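Local coordinates for protein L-Ala-D/L-Glu epimerase, a muconate lactonizing enzyme (Klebsiella pneumoniae subsp. pneumoniae MGH 78578, PDB 3FCP) that belongs to the enolase superfamily, joining an N-terminal domain of the muconate lactonizing enzyme type to a TIM-barrel-like domain that holds a magnesium ion, at residues 133-138 and 352-357; 137-142 and 343-348; 272-277 and 301-306; 312-317 and 348-353. One frame throughout, in Å; residues are numbered along the deposited sequence.

Contact 1: 133-138 and 352-357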
# COMPACT_ATOMS: atom_id res chain seq x y z
N LEU A 133 -17.24 -35.25 -9.54
CA LEU A 133 -15.87 -35.70 -9.36
C LEU A 133 -15.91 -36.83 -8.34
O LEU A 133 -15.04 -37.70 -8.30
CB LEU A 133 -15.03 -34.56 -8.78
CG LEU A 133 -14.13 -33.68 -9.66
CD1 LEU A 133 -14.70 -33.51 -11.05
CD2 LEU A 133 -13.96 -32.33 -8.95
N GLN A 134 -16.96 -36.81 -7.52
CA GLN A 134 -17.14 -37.77 -6.43
C GLN A 134 -18.64 -37.99 -6.25
O GLN A 134 -19.42 -37.03 -6.29
CB GLN A 134 -16.54 -37.14 -5.17
CG GLN A 134 -16.20 -38.07 -4.04
CD GLN A 134 -15.67 -37.31 -2.85
OE1 GLN A 134 -15.19 -37.90 -1.88
NE2 GLN A 134 -15.74 -35.98 -2.91
N THR A 135 -19.04 -39.24 -6.05
CA THR A 135 -20.46 -39.55 -5.88
C THR A 135 -20.79 -39.92 -4.43
O THR A 135 -21.92 -40.30 -4.11
CB THR A 135 -20.88 -40.67 -6.86
OG1 THR A 135 -22.30 -40.65 -7.01
CG2 THR A 135 -20.45 -42.03 -6.34
N ALA A 136 -19.79 -39.80 -3.56
CA ALA A 136 -19.93 -40.07 -2.13
C ALA A 136 -19.17 -38.93 -1.45
O ALA A 136 -17.96 -38.79 -1.61
CB ALA A 136 -19.30 -41.42 -1.77
N LEU A 137 -19.88 -38.09 -0.70
CA LEU A 137 -19.23 -36.95 -0.06
C LEU A 137 -19.14 -37.03 1.45
O LEU A 137 -20.04 -37.55 2.12
CB LEU A 137 -19.95 -35.66 -0.45
CG LEU A 137 -19.80 -35.20 -1.90
CD1 LEU A 137 -20.55 -36.14 -2.83
CD2 LEU A 137 -20.33 -33.79 -2.04
N PRO A 138 -18.03 -36.51 2.02
CA PRO A 138 -17.85 -36.53 3.47
C PRO A 138 -18.77 -35.53 4.15
O PRO A 138 -19.05 -34.45 3.62
CB PRO A 138 -16.37 -36.17 3.63
CG PRO A 138 -16.14 -35.25 2.47
CD PRO A 138 -16.85 -35.95 1.35
N LEU A 352 -24.59 -39.61 -3.06
CA LEU A 352 -25.23 -38.68 -3.98
C LEU A 352 -26.06 -39.43 -5.02
O LEU A 352 -25.53 -40.25 -5.77
CB LEU A 352 -24.19 -37.84 -4.70
CG LEU A 352 -24.78 -36.84 -5.71
CD1 LEU A 352 -25.48 -35.72 -4.96
CD2 LEU A 352 -23.68 -36.29 -6.59
N PRO A 353 -27.37 -39.16 -5.08
CA PRO A 353 -28.20 -39.86 -6.07
C PRO A 353 -27.71 -39.52 -7.47
O PRO A 353 -27.20 -38.42 -7.70
CB PRO A 353 -29.60 -39.30 -5.81
CG PRO A 353 -29.55 -38.87 -4.37
CD PRO A 353 -28.18 -38.26 -4.25
N GLN A 354 -27.85 -40.45 -8.41
CA GLN A 354 -27.44 -40.17 -9.78
C GLN A 354 -28.57 -40.46 -10.77
O GLN A 354 -28.32 -40.72 -11.94
CB GLN A 354 -26.19 -40.98 -10.15
CG GLN A 354 -24.90 -40.50 -9.49
CD GLN A 354 -24.48 -39.10 -9.93
OE1 GLN A 354 -24.98 -38.10 -9.41
NE2 GLN A 354 -23.56 -39.03 -10.88
N THR A 355 -29.80 -40.40 -10.28
CA THR A 355 -30.97 -40.61 -11.12
C THR A 355 -31.30 -39.23 -11.71
O THR A 355 -30.64 -38.25 -11.36
CB THR A 355 -32.15 -41.16 -10.30
OG1 THR A 355 -32.42 -40.27 -9.20
CG2 THR A 355 -31.81 -42.54 -9.76
N PRO A 356 -32.30 -39.13 -12.59
CA PRO A 356 -32.63 -37.82 -13.17
C PRO A 356 -33.03 -36.74 -12.17
O PRO A 356 -33.81 -36.98 -11.26
CB PRO A 356 -33.75 -38.14 -14.16
CG PRO A 356 -33.41 -39.56 -14.59
CD PRO A 356 -33.08 -40.20 -13.26
N GLY A 357 -32.51 -35.53 -12.37
CA GLY A 357 -32.82 -34.42 -11.49
C GLY A 357 -32.09 -34.49 -10.16
O GLY A 357 -30.94 -34.95 -10.10
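The backbone amide of L352 donates to the carbonyl oxygen of T135 over 3.0 Å between L352 N and T135 O. The bond is nearly straight, with 164° at the hydrogen, while the donor stands 32° out of the plane of the T135 carbonyl. Since the amide comes close, the L352 side chain starts right beside the same oxygen: L352 CB lies 3.4 Å from T135 O. A second, apolar touch forms on the inner side, where CD1 of L137 comes within 4.4 Å of L352 CB; L137 does not set out toward the other segment, but the end of its side chain bends nearer to it. Both leucines are buried and also pack on L314 of helix 307-317. In the enolase-type barrel domain the 136-143 strand is followed across the sheet by the antiparallel 349-351 strand, and L137 pairs with V350 through the backbone. The T135-L352 bond carries this antiparallel ladder one step past the regular strands, into the loops that flank them. The outer side is more open. There T135 places its hydroxyl anti to the backbone N (chi1 -161°), which swings OG1 over to the second segment, 3.6 Å from CG of Q354. This is a glancing contact, as the two side chains cross obliquely, and the aliphatic part of the glutamine makes it. Further along, the 352-357 segment leaves the strand: P353 packs on L343, and G357 forms backbone hydrogen bonds with L123 and V125.

Contact 2: 137-142 and 343-348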
# COMPACT_ATOMS: atom_id res chain seq x y z
N LEU A 137 -19.88 -38.09 -0.70
CA LEU A 137 -19.23 -36.95 -0.06
C LEU A 137 -19.14 -37.03 1.45
O LEU A 137 -20.04 -37.55 2.12
CB LEU A 137 -19.95 -35.66 -0.45
CG LEU A 137 -19.80 -35.20 -1.90
CD1 LEU A 137 -20.55 -36.14 -2.83
CD2 LEU A 137 -20.33 -33.79 -2.04
N PRO A 138 -18.03 -36.51 2.02
CA PRO A 138 -17.85 -36.53 3.47
C PRO A 138 -18.77 -35.53 4.15
O PRO A 138 -19.05 -34.45 3.62
CB PRO A 138 -16.37 -36.17 3.63
CG PRO A 138 -16.14 -35.25 2.47
CD PRO A 138 -16.85 -35.95 1.35
N VAL A 139 -19.26 -35.91 5.33
CA VAL A 139 -20.15 -35.07 6.11
C VAL A 139 -19.70 -35.15 7.57
O VAL A 139 -19.68 -36.23 8.17
CB VAL A 139 -21.61 -35.59 6.02
CG1 VAL A 139 -22.52 -34.72 6.88
CG2 VAL A 139 -22.08 -35.59 4.58
N LEU A 140 -19.32 -34.01 8.13
CA LEU A 140 -18.88 -34.00 9.52
C LEU A 140 -20.10 -33.88 10.42
O LEU A 140 -21.23 -33.78 9.94
CB LEU A 140 -17.91 -32.84 9.76
CG LEU A 140 -18.32 -31.42 9.34
CD1 LEU A 140 -19.40 -30.88 10.27
CD2 LEU A 140 -17.09 -30.52 9.38
N TRP A 141 -19.88 -33.89 11.73
CA TRP A 141 -20.97 -33.77 12.69
C TRP A 141 -20.69 -32.57 13.59
O TRP A 141 -19.54 -32.31 13.95
CB TRP A 141 -21.10 -35.04 13.53
CG TRP A 141 -22.27 -35.03 14.47
CD1 TRP A 141 -22.23 -35.02 15.83
CD2 TRP A 141 -23.65 -35.00 14.11
NE1 TRP A 141 -23.50 -34.97 16.35
CE2 TRP A 141 -24.40 -34.96 15.31
CE3 TRP A 141 -24.34 -34.99 12.89
CZ2 TRP A 141 -25.80 -34.91 15.33
CZ3 TRP A 141 -25.73 -34.94 12.90
CH2 TRP A 141 -26.44 -34.91 14.12
N THR A 142 -21.73 -31.83 13.94
CA THR A 142 -21.55 -30.67 14.80
C THR A 142 -21.86 -31.02 16.24
O THR A 142 -22.83 -31.74 16.53
CB THR A 142 -22.44 -29.48 14.35
OG1 THR A 142 -21.92 -28.93 13.13
CG2 THR A 142 -22.45 -28.38 15.41
N LEU A 343 -31.95 -39.47 1.97
CA LEU A 343 -30.61 -39.79 1.50
C LEU A 343 -30.01 -40.83 2.43
O LEU A 343 -30.41 -40.94 3.59
CB LEU A 343 -29.73 -38.54 1.53
CG LEU A 343 -30.16 -37.35 0.66
CD1 LEU A 343 -29.32 -36.13 1.02
CD2 LEU A 343 -29.99 -37.71 -0.80
N THR A 344 -29.04 -41.60 1.95
CA THR A 344 -28.41 -42.59 2.80
C THR A 344 -27.07 -42.06 3.30
O THR A 344 -26.19 -41.70 2.51
CB THR A 344 -28.18 -43.92 2.05
OG1 THR A 344 -27.07 -43.78 1.15
CG2 THR A 344 -29.42 -44.30 1.25
N PHE A 345 -26.93 -42.00 4.62
CA PHE A 345 -25.71 -41.54 5.26
C PHE A 345 -25.04 -42.77 5.87
O PHE A 345 -25.74 -43.70 6.28
CB PHE A 345 -26.02 -40.54 6.37
CG PHE A 345 -26.53 -39.20 5.88
CD1 PHE A 345 -25.68 -38.11 5.78
CD2 PHE A 345 -27.87 -39.04 5.54
CE1 PHE A 345 -26.15 -36.87 5.36
CE2 PHE A 345 -28.36 -37.80 5.12
CZ PHE A 345 -27.49 -36.71 5.03
N ALA A 346 -23.72 -42.78 5.93
CA ALA A 346 -22.99 -43.91 6.50
C ALA A 346 -21.50 -43.65 6.50
O ALA A 346 -20.96 -43.01 5.59
CB ALA A 346 -23.29 -45.18 5.72
N ASP A 347 -20.83 -44.14 7.54
CA ASP A 347 -19.39 -44.00 7.70
C ASP A 347 -18.89 -42.60 7.34
O ASP A 347 -18.03 -42.45 6.46
CB ASP A 347 -18.66 -45.05 6.85
CG ASP A 347 -17.16 -45.06 7.07
OD1 ASP A 347 -16.72 -45.24 8.23
OD2 ASP A 347 -16.40 -44.87 6.09
N GLY A 348 -19.43 -41.60 8.02
CA GLY A 348 -19.03 -40.22 7.78
C GLY A 348 -19.23 -39.72 6.36
O GLY A 348 -18.54 -38.80 5.92
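The phenyl ring of F345 meets V139 at its edge: methyl CG2 of V139 lies near the ring plane, 4.3 Å from CE1 of F345, and the 137-142 segment touches the ring there rather than over a face. V350, on the strand between these two segments, packs against both side chains. F345 belongs to a β-hairpin made of strands 345-346 and 349-351, which is added to the barrel sheet through strand 136-143. Its two-residue turn is D347-G348, both with positive phi (42° and 58°), as in a type I' turn. The turn brings the carbonyl of G348 round to the barrel strand. The amide of V139 donates to it, V139 N to G348 O being 3.0 Å, in a bond close to straight at the hydrogen but arriving 47° above the carbonyl plane. The V139 side chain starts toward the hairpin, and with CG1 anti to its own backbone N (chi1 178°) the other methyl, CG2, takes the place facing the phenyl edge. Strand 136-143 is interrupted hereabouts: beyond V139 the chain turns to its other neighbours, L140 bonding through its backbone to T326 and W141 to A166 and K168 of strand 166-170. The G348 carbonyl has a second, weaker visitor from the preceding residue, a CA-H...O contact in which P138 CA stands 3.4 Å from G348 O.

Contact 3: 272-277 and 301-306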
# COMPACT_ATOMS: atom_id res chain seq x y z
N ALA A 272 -16.94 -20.89 2.99
CA ALA A 272 -18.04 -21.80 3.27
C ALA A 272 -19.08 -21.57 2.18
O ALA A 272 -19.90 -20.66 2.29
CB ALA A 272 -18.65 -21.51 4.65
N LEU A 273 -19.04 -22.38 1.13
CA LEU A 273 -20.01 -22.25 0.04
C LEU A 273 -21.39 -22.70 0.53
O LEU A 273 -21.51 -23.71 1.23
CB LEU A 273 -19.60 -23.12 -1.15
CG LEU A 273 -18.19 -22.98 -1.73
CD1 LEU A 273 -17.97 -24.03 -2.82
CD2 LEU A 273 -18.02 -21.58 -2.31
N LYS A 274 -22.43 -21.94 0.19
CA LYS A 274 -23.80 -22.30 0.55
C LYS A 274 -24.70 -21.87 -0.59
O LYS A 274 -24.65 -20.72 -1.02
CB LYS A 274 -24.23 -21.61 1.85
CG LYS A 274 -23.44 -22.07 3.09
CD LYS A 274 -24.00 -21.47 4.37
CE LYS A 274 -23.20 -21.95 5.60
NZ LYS A 274 -23.76 -21.41 6.85
N ILE A 275 -25.54 -22.77 -1.09
CA ILE A 275 -26.40 -22.40 -2.20
C ILE A 275 -27.35 -21.27 -1.84
O ILE A 275 -27.64 -20.41 -2.68
CB ILE A 275 -27.19 -23.62 -2.77
CG1 ILE A 275 -28.20 -24.16 -1.76
CG2 ILE A 275 -26.22 -24.73 -3.18
CD1 ILE A 275 -29.07 -25.29 -2.33
N ALA A 276 -27.81 -21.24 -0.59
CA ALA A 276 -28.73 -20.20 -0.12
C ALA A 276 -28.13 -18.80 -0.18
O ALA A 276 -28.83 -17.82 -0.48
CB ALA A 276 -29.21 -20.50 1.31
N LYS A 277 -26.84 -18.69 0.13
CA LYS A 277 -26.16 -17.40 0.12
C LYS A 277 -25.88 -16.88 -1.28
O LYS A 277 -25.88 -15.67 -1.52
CB LYS A 277 -24.82 -17.48 0.88
CG LYS A 277 -24.93 -17.71 2.40
CD LYS A 277 -23.58 -17.55 3.11
CE LYS A 277 -22.52 -18.53 2.61
NZ LYS A 277 -21.16 -18.28 3.21
N GLY A 301 -21.02 -25.81 2.70
CA GLY A 301 -21.83 -25.36 3.81
C GLY A 301 -23.33 -25.60 3.75
O GLY A 301 -23.87 -25.92 2.69
N THR A 302 -23.99 -25.43 4.89
CA THR A 302 -25.44 -25.64 5.00
C THR A 302 -26.13 -24.58 5.83
O THR A 302 -25.49 -23.87 6.62
CB THR A 302 -25.77 -27.01 5.67
OG1 THR A 302 -27.15 -27.33 5.47
CG2 THR A 302 -25.48 -26.95 7.18
N MET A 303 -27.44 -24.49 5.65
CA MET A 303 -28.29 -23.60 6.42
C MET A 303 -29.25 -24.54 7.17
O MET A 303 -30.33 -24.15 7.63
CB MET A 303 -29.07 -22.64 5.51
CG MET A 303 -28.24 -21.51 4.89
SD MET A 303 -27.34 -20.44 6.06
CE MET A 303 -28.63 -19.81 7.03
N LEU A 304 -28.80 -25.79 7.29
CA LEU A 304 -29.55 -26.87 7.93
C LEU A 304 -30.81 -27.21 7.14
O LEU A 304 -31.90 -27.35 7.69
CB LEU A 304 -29.90 -26.51 9.39
CG LEU A 304 -28.70 -26.36 10.33
CD1 LEU A 304 -29.17 -26.11 11.76
CD2 LEU A 304 -27.85 -27.61 10.28
N GLU A 305 -30.64 -27.35 5.83
CA GLU A 305 -31.73 -27.70 4.93
C GLU A 305 -32.18 -29.14 5.17
O GLU A 305 -31.43 -29.95 5.72
CB GLU A 305 -31.28 -27.62 3.46
CG GLU A 305 -31.04 -26.23 2.88
CD GLU A 305 -29.69 -25.64 3.24
OE1 GLU A 305 -28.82 -26.35 3.79
OE2 GLU A 305 -29.49 -24.44 2.95
N GLY A 306 -33.41 -29.44 4.75
CA GLY A 306 -33.92 -30.79 4.85
C GLY A 306 -33.30 -31.55 3.68
O GLY A 306 -32.29 -31.11 3.13
O HOH W 1 -25.59 -25.17 0.78
O HOH W 2 -27.48 -23.24 1.63
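K274 turns its CG away from its carbonyl carbon (chi1 -66°) and then runs fully extended, while M303 folds back at chi2 and chi3 (-56° and -59°), so the two side chains cross at about a right angle, with SD of M303 3.8 Å from NZ of K274. Both residues lie at the C-terminal ends of neighbouring parallel strands of the enolase-type barrel, 270-273 and 297-300, at the end where the magnesium ion is bound. G301 N gives a short hydrogen bond of 2.6 Å to L273 O. Lacking a side chain, G301 lets the lysine pass tightly over its backbone, K274 CG being 3.6 Å from G301 C. At its end NZ makes only a weak bond to the carbonyl of T302; its stronger partner is D250, a magnesium ligand, which also forms a salt bridge with K277. The amides that begin helix 275-278 reach the facing loop through two waters. One water joins I275 N to G301 O, and another joins A276 N to OE2 of E305. Close by, CB of A276 lies 3.8 Å from CG of M303. The loop is braced from within by an ST turn, in which L304 N donates to OG1 of T302. That hydroxyl gives its own hydrogen to E305 OE1 over 2.6 Å. The same carboxylate oxygen also accepts from the backbone of M303, which approaches from above the carboxylate plane, with M303 N 3.0 Å from E305 OE1.

Contact 4: 312-317 and 348-353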
# COMPACT_ATOMS: atom_id res chain seq x y z
N ALA A 312 -29.61 -30.80 -3.14
CA ALA A 312 -29.37 -29.77 -4.15
C ALA A 312 -27.94 -29.26 -3.95
O ALA A 312 -27.18 -29.11 -4.92
CB ALA A 312 -30.36 -28.62 -3.96
N SER A 313 -27.56 -29.02 -2.69
CA SER A 313 -26.21 -28.56 -2.38
C SER A 313 -25.18 -29.62 -2.74
O SER A 313 -24.15 -29.31 -3.32
CB SER A 313 -26.08 -28.24 -0.89
OG SER A 313 -27.07 -27.33 -0.47
N LEU A 314 -25.46 -30.88 -2.39
CA LEU A 314 -24.53 -31.97 -2.68
C LEU A 314 -24.25 -32.12 -4.18
O LEU A 314 -23.13 -32.43 -4.56
CB LEU A 314 -25.04 -33.31 -2.13
CG LEU A 314 -24.84 -33.79 -0.68
CD1 LEU A 314 -23.43 -33.49 -0.18
CD2 LEU A 314 -25.84 -33.14 0.21
N HIS A 315 -25.24 -31.92 -5.03
CA HIS A 315 -25.01 -32.05 -6.47
C HIS A 315 -23.94 -31.04 -6.91
O HIS A 315 -23.10 -31.36 -7.75
CB HIS A 315 -26.30 -31.84 -7.25
CG HIS A 315 -27.15 -33.07 -7.35
ND1 HIS A 315 -26.80 -34.15 -8.14
CD2 HIS A 315 -28.31 -33.41 -6.75
CE1 HIS A 315 -27.71 -35.10 -8.01
NE2 HIS A 315 -28.64 -34.67 -7.17
N ALA A 316 -24.00 -29.84 -6.34
CA ALA A 316 -23.03 -28.79 -6.64
C ALA A 316 -21.67 -29.13 -6.03
O ALA A 316 -20.64 -29.04 -6.70
CB ALA A 316 -23.53 -27.44 -6.11
N TRP A 317 -21.67 -29.54 -4.77
CA TRP A 317 -20.43 -29.89 -4.07
C TRP A 317 -19.67 -31.02 -4.77
O TRP A 317 -18.44 -31.06 -4.76
CB TRP A 317 -20.71 -30.32 -2.63
CG TRP A 317 -21.37 -29.29 -1.72
CD1 TRP A 317 -21.93 -29.54 -0.49
CD2 TRP A 317 -21.56 -27.89 -1.96
NE1 TRP A 317 -22.46 -28.39 0.04
CE2 TRP A 317 -22.25 -27.36 -0.85
CE3 TRP A 317 -21.22 -27.03 -3.02
CZ2 TRP A 317 -22.61 -26.01 -0.76
CZ3 TRP A 317 -21.58 -25.69 -2.94
CH2 TRP A 317 -22.27 -25.19 -1.81
N GLY A 348 -19.43 -41.60 8.02
CA GLY A 348 -19.03 -40.22 7.78
C GLY A 348 -19.23 -39.72 6.36
O GLY A 348 -18.54 -38.80 5.92
N GLN A 349 -20.17 -40.32 5.63
CA GLN A 349 -20.43 -39.90 4.26
C GLN A 349 -21.89 -39.96 3.88
O GLN A 349 -22.71 -40.55 4.59
CB GLN A 349 -19.64 -40.77 3.28
CG GLN A 349 -18.14 -40.57 3.31
CD GLN A 349 -17.45 -41.36 2.21
OE1 GLN A 349 -17.45 -42.59 2.22
NE2 GLN A 349 -16.87 -40.65 1.25
N VAL A 350 -22.21 -39.34 2.75
CA VAL A 350 -23.57 -39.34 2.22
C VAL A 350 -23.48 -39.74 0.75
O VAL A 350 -22.56 -39.33 0.04
CB VAL A 350 -24.25 -37.95 2.38
CG1 VAL A 350 -23.50 -36.90 1.58
CG2 VAL A 350 -25.69 -38.04 1.93
N ALA A 351 -24.42 -40.56 0.29
CA ALA A 351 -24.40 -41.00 -1.09
C ALA A 351 -25.19 -40.02 -1.95
O ALA A 351 -26.31 -39.64 -1.61
CB ALA A 351 -25.00 -42.40 -1.20
N LEU A 352 -24.59 -39.61 -3.06
CA LEU A 352 -25.23 -38.68 -3.98
C LEU A 352 -26.06 -39.43 -5.02
O LEU A 352 -25.53 -40.25 -5.77
CB LEU A 352 -24.19 -37.84 -4.70
CG LEU A 352 -24.78 -36.84 -5.71
CD1 LEU A 352 -25.48 -35.72 -4.96
CD2 LEU A 352 -23.68 -36.29 -6.59
N PRO A 353 -27.37 -39.16 -5.08
CA PRO A 353 -28.20 -39.86 -6.07
C PRO A 353 -27.71 -39.52 -7.47
O PRO A 353 -27.20 -38.42 -7.70
CB PRO A 353 -29.60 -39.30 -5.81
CG PRO A 353 -29.55 -38.87 -4.37
CD PRO A 353 -28.18 -38.26 -4.25
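Helix 307-317 faces strand 349-351 and the residues after it, and the backbones come closest at L314 and L352, whose CA atoms are 6.9 Å apart, with no hydrogen bond joining the two segments. The space is filled by side chains. L314 starts toward the strand and is used at two levels: its branch end meets V350, with L314 CD1 3.8 Å from V350 CG1, and its base meets L352, with L314 CB 3.7 Å from L352 CD1. V350 presents CG1 by holding it between its backbone N and carbonyl carbon (chi1 63°), the more hindered of the staggered positions. The methyl CD1 of L352 serves both helix residues. Beyond L314 it sits over the face of the H315 imidazole in a CH-pi contact, 3.8 Å from the ring centroid and only 7° off the normal, which places it almost exactly above the middle of the ring. That position follows from a leucine chain whose CG is anti to the backbone N (chi1 179°), directed at the helix. The carbonyl of P353 approaches the same ring obliquely, P353 O standing 3.4 Å from H315 CE1. The ring's rotation is fixed from another direction, since NE2 of H315 is hydrogen-bonded to the carbonyl oxygen of L358. H315 packs further on V125 and S126 of helix 125-128, and L314 on L137 of strand 136-143, so this buried layer lies where helix 307-317, the added hairpin and the short helix 125-128 come together.

How the contacts relate
Contacts 1, 2 and 4 form one cluster: contact 1 lies about 5 Å from contact 4 and 13 Å from contact 2, centre to centre, and contacts 2 and 4 are about 9 Å apart. Strands 136-143, 349-351 and 345-346 are consecutive in the sheet, and backbone bonds such as L137 O to V350 N tie the contacts together. Contact 3 lies near the centre of the chain, about 12 Å from contact 4, and meets it where W317 packs on L273 and G301. Along the chain contact 3 is nested inside the loops closed by contacts 1 and 2 and precedes contact 4. The late hairpin thus returns to the first barrel strand, while contact 3 lies beside the magnesium site.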